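Local coordinates for protein toll-like receptor 13 (Mus musculus, PDB 4Z0C) that recognises bacterial 23S ribosomal RNA in the endosome as an innate immune receptor and signals through MYD88 and TRAF6 to activate NF-kappa-B, at residues A[323-328]-A[348-353]. Sequence-based numbering, arbitrary orientation.
With NAG (2-acetamido-2-deoxy-beta-D-glucopyranose), chain G.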
ATOM      1  N   GLU A 323      -2.813 -34.533 -29.688  1.00 43.47           N
ATOM      2  CA  GLU A 323      -1.777 -33.724 -30.355  1.00 36.44           C
ATOM      3  C   GLU A 323      -0.334 -34.113 -30.042  1.00 39.24           C
ATOM      4  O   GLU A 323       0.553 -33.987 -30.893  1.00 40.80           O
ATOM      5  CB  GLU A 323      -1.969 -32.230 -30.068  1.00 32.20           C
ATOM      6  CG  GLU A 323      -3.032 -31.556 -30.936  1.00 41.73           C
ATOM      7  CD  GLU A 323      -4.456 -31.752 -30.432  1.00 51.85           C
ATOM      8  OE1 GLU A 323      -5.391 -31.559 -31.245  1.00 59.51           O
ATOM      9  OE2 GLU A 323      -4.646 -32.111 -29.242  1.00 50.54           O
ATOM     10  N   PHE A 324      -0.090 -34.537 -28.810  1.00 40.81           N
ATOM     11  CA  PHE A 324       1.271 -34.784 -28.357  1.00 33.53           C
ATOM     12  C   PHE A 324       1.587 -36.257 -28.236  1.00 35.28           C
ATOM     13  O   PHE A 324       2.705 -36.623 -27.866  1.00 38.86           O
ATOM     14  CB  PHE A 324       1.525 -34.065 -27.012  1.00 26.34           C
ATOM     15  CG  PHE A 324       1.462 -32.573 -27.115  1.00 26.69           C
ATOM     16  CD1 PHE A 324       2.565 -31.855 -27.568  1.00 26.25           C
ATOM     17  CD2 PHE A 324       0.297 -31.886 -26.788  1.00 24.69           C
ATOM     18  CE1 PHE A 324       2.521 -30.473 -27.686  1.00 25.48           C
ATOM     19  CE2 PHE A 324       0.237 -30.509 -26.902  1.00 27.49           C
ATOM     20  CZ  PHE A 324       1.351 -29.795 -27.349  1.00 32.97           C
ATOM     21  N   ASN A 325       0.618 -37.106 -28.556  1.00 40.51           N
ATOM     22  CA  ASN A 325       0.779 -38.536 -28.288  1.00 47.01           C
ATOM     23  C   ASN A 325       1.882 -39.246 -29.076  1.00 45.35           C
ATOM     24  O   ASN A 325       2.383 -40.288 -28.645  1.00 42.49           O
ATOM     25  CB  ASN A 325      -0.556 -39.278 -28.337  1.00 54.20           C
ATOM     26  CG  ASN A 325      -1.450 -38.929 -27.151  1.00 62.84           C
ATOM     27  OD1 ASN A 325      -0.975 -38.419 -26.128  1.00 64.34           O
ATOM     28  ND2 ASN A 325      -2.745 -39.199 -27.279  1.00 64.01           N
ATOM     29  N   ALA A 326       2.268 -38.689 -30.219  1.00 49.37           N
ATOM     30  CA  ALA A 326       3.386 -39.247 -30.971  1.00 47.80           C
ATOM     31  C   ALA A 326       4.712 -38.657 -30.476  1.00 47.55           C
ATOM     32  O   ALA A 326       5.762 -38.831 -31.098  1.00 45.91           O
ATOM     33  CB  ALA A 326       3.207 -39.011 -32.463  1.00 43.55           C
ATOM     34  N   LEU A 327       4.661 -37.961 -29.346  1.00 43.35           N
ATOM     35  CA  LEU A 327       5.863 -37.394 -28.748  1.00 35.94           C
ATOM     36  C   LEU A 327       6.137 -37.870 -27.318  1.00 35.45           C
ATOM     37  O   LEU A 327       6.400 -37.058 -26.440  1.00 38.85           O
ATOM     38  CB  LEU A 327       5.801 -35.866 -28.796  1.00 41.31           C
ATOM     39  CG  LEU A 327       6.548 -35.225 -29.967  1.00 50.08           C
ATOM     40  CD1 LEU A 327       6.219 -33.757 -30.143  1.00 44.88           C
ATOM     41  CD2 LEU A 327       8.057 -35.394 -29.764  1.00 55.08           C
ATOM     42  N   PRO A 328       6.112 -39.195 -27.081  1.00 38.75           N
ATOM     43  CA  PRO A 328       6.252 -39.665 -25.695  1.00 36.65           C
ATOM     44  C   PRO A 328       7.627 -39.377 -25.078  1.00 42.89           C
ATOM     45  O   PRO A 328       7.818 -39.615 -23.886  1.00 40.98           O
ATOM     46  CB  PRO A 328       6.053 -41.179 -25.828  1.00 35.88           C
ATOM     47  CG  PRO A 328       6.536 -41.493 -27.203  1.00 35.29           C
ATOM     48  CD  PRO A 328       6.126 -40.319 -28.046  1.00 33.63           C
ATOM     49  N   TRP A 348      -2.405 -35.232 -24.122  1.00 43.49           N
ATOM     50  CA  TRP A 348      -1.089 -35.645 -23.641  1.00 31.99           C
ATOM     51  C   TRP A 348      -1.188 -36.956 -22.876  1.00 33.80           C
ATOM     52  O   TRP A 348      -0.501 -37.167 -21.876  1.00 30.53           O
ATOM     53  CB  TRP A 348      -0.471 -34.564 -22.760  1.00 28.84           C
ATOM     54  CG  TRP A 348      -1.396 -33.995 -21.700  1.00 35.64           C
ATOM     55  CD1 TRP A 348      -2.311 -34.675 -20.933  1.00 40.12           C
ATOM     56  CD2 TRP A 348      -1.503 -32.621 -21.320  1.00 31.35           C
ATOM     57  NE1 TRP A 348      -2.975 -33.802 -20.092  1.00 30.25           N
ATOM     58  CE2 TRP A 348      -2.497 -32.536 -20.315  1.00 28.60           C
ATOM     59  CE3 TRP A 348      -0.862 -31.452 -21.735  1.00 32.53           C
ATOM     60  CZ2 TRP A 348      -2.844 -31.335 -19.716  1.00 18.28           C
ATOM     61  CZ3 TRP A 348      -1.214 -30.254 -21.134  1.00 34.76           C
ATOM     62  CH2 TRP A 348      -2.203 -30.206 -20.141  1.00 23.12           C
ATOM     63  N   SER A 349      -2.061 -37.829 -23.359  1.00 34.07           N
ATOM     64  CA  SER A 349      -2.290 -39.133 -22.751  1.00 40.41           C
ATOM     65  C   SER A 349      -1.019 -39.974 -22.585  1.00 37.08           C
ATOM     66  O   SER A 349      -0.892 -40.747 -21.633  1.00 36.28           O
ATOM     67  CB  SER A 349      -3.304 -39.908 -23.593  1.00 42.01           C
ATOM     68  OG  SER A 349      -3.979 -40.855 -22.791  1.00 51.90           O
ATOM     69  N   SER A 350      -0.086 -39.829 -23.517  1.00 33.34           N
ATOM     70  CA  SER A 350       1.104 -40.677 -23.528  1.00 43.38           C
ATOM     71  C   SER A 350       2.371 -39.988 -22.988  1.00 47.39           C
ATOM     72  O   SER A 350       3.460 -40.556 -23.029  1.00 49.24           O
ATOM     73  CB  SER A 350       1.366 -41.143 -24.951  1.00 42.92           C
ATOM     74  OG  SER A 350       1.859 -40.056 -25.718  1.00 45.97           O
ATOM     75  N   LEU A 351       2.218 -38.791 -22.434  1.00 46.14           N
ATOM     76  CA  LEU A 351       3.367 -38.022 -21.991  1.00 42.42           C
ATOM     77  C   LEU A 351       3.824 -38.437 -20.597  1.00 43.92           C
ATOM     78  O   LEU A 351       3.882 -37.610 -19.694  1.00 45.41           O
ATOM     79  CB  LEU A 351       3.046 -36.525 -22.033  1.00 40.93           C
ATOM     80  CG  LEU A 351       3.619 -35.757 -23.227  1.00 35.24           C
ATOM     81  CD1 LEU A 351       3.515 -36.571 -24.467  1.00 23.57           C
ATOM     82  CD2 LEU A 351       2.953 -34.410 -23.435  1.00 35.11           C
ATOM     83  N   GLN A 352       4.170 -39.713 -20.422  1.00 47.28           N
ATOM     84  CA  GLN A 352       4.497 -40.204 -19.084  1.00 44.15           C
ATOM     85  C   GLN A 352       5.908 -39.840 -18.659  1.00 39.48           C
ATOM     86  O   GLN A 352       6.292 -40.102 -17.525  1.00 35.69           O
ATOM     87  CB  GLN A 352       4.297 -41.719 -18.933  1.00 53.02           C
ATOM     88  CG  GLN A 352       2.840 -42.193 -18.932  1.00 70.78           C
ATOM     89  CD  GLN A 352       2.460 -42.951 -20.200  1.00 85.00           C
ATOM     90  OE1 GLN A 352       3.256 -43.726 -20.739  1.00 89.27           O
ATOM     91  NE2 GLN A 352       1.245 -42.722 -20.683  1.00 91.46           N
ATOM     92  N   ASN A 353       6.679 -39.233 -19.552  1.00 37.26           N
ATOM     93  CA  ASN A 353       8.015 -38.784 -19.174  1.00 37.12           C
ATOM     94  C   ASN A 353       8.089 -37.274 -18.913  1.00 40.14           C
ATOM     95  O   ASN A 353       9.129 -36.766 -18.499  1.00 48.80           O
ATOM     96  CB  ASN A 353       9.060 -39.197 -20.220  1.00 42.83           C
ATOM     97  CG  ASN A 353       9.739 -40.531 -19.895  1.00 40.82           C
ATOM     98  OD1 ASN A 353       9.411 -41.196 -18.900  1.00 37.68           O
ATOM     99  ND2 ASN A 353      10.720 -40.904 -20.731  1.00 31.09           N
TER
HETATM  100  C1  NAG G   1      11.342 -42.153 -20.371  1.00 34.46           C
HETATM  101  C2  NAG G   1      11.920 -42.717 -21.683  1.00 34.39           C
HETATM  102  C3  NAG G   1      12.810 -43.941 -21.421  1.00 34.39           C
HETATM  103  C4  NAG G   1      13.798 -43.685 -20.279  1.00 41.98           C
HETATM  104  C5  NAG G   1      13.088 -43.108 -19.045  1.00 37.43           C
HETATM  105  C6  NAG G   1      13.988 -42.847 -17.811  1.00 38.93           C
HETATM  106  C7  NAG G   1      10.827 -42.514 -23.886  1.00 34.89           C
HETATM  107  C8  NAG G   1       9.580 -42.732 -24.681  1.00 28.92           C
HETATM  108  N2  NAG G   1      10.866 -43.025 -22.648  1.00 34.96           N
HETATM  109  O3  NAG G   1      13.522 -44.305 -22.587  1.00 31.11           O
HETATM  110  O4  NAG G   1      14.452 -44.897 -19.964  1.00 42.58           O
HETATM  111  O5  NAG G   1      12.379 -41.943 -19.424  1.00 39.29           O
HETATM  112  O6  NAG G   1      14.990 -41.845 -17.934  1.00 41.86           O
HETATM  113  O7  NAG G   1      11.747 -41.893 -24.407  1.00 39.04           O
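S350 donates two hydrogen bonds to N325, one from its side chain and one from its backbone. The hydroxyl OG of S350 donates to the backbone O of N325 at 3.0 Å. It meets that carbonyl well to one side, with a C=O...OG angle of 102°. S350 OG sits between its own backbone N and carbonyl carbon (chi1 73°), which turns it to the neighbouring loop. The second bond runs from the backbone N-H of S350 to OD1 of N325, 3.1 Å from N to OD1. The N-H points fairly straight at OD1 (152°) but approaches from above the amide plane. CG of N325 lies beside its own backbone N, and this brings the amide across to the backbone of 348-353. The amide's ND2 lies alongside CB of S349, at 3.8 Å.

Next to this polar pair, L351 reaches back to F324. Its CD2 meets CB of F324 at 3.9 Å and lies oblique to the ring. Its CD1 packs against two backbone oxygens, those of F324 and L327, each at 3.5 Å. The F324 ring also touches I296 of helix 293-302. CB of W348 points away from 323-328, and its indole ring meets F372, while NE1 bonds to A371 O. At the P328 end, P328 CB rests 3.9 Å from S350 O. N353 carries an N-linked sugar on ND2, and the acetyl methyl C8 of that sugar approaches P328 O at 3.7 Å.

The segments hold equivalent type I turns, F324 to L327 and W348 to L351, in successive coils of the leucine-rich repeat solenoid of the ectodomain. S350 is the donor in both bonds and N325 the acceptor in both, through its side-chain amide and its backbone carbonyl, so one residue pair fixes the two turns at two points.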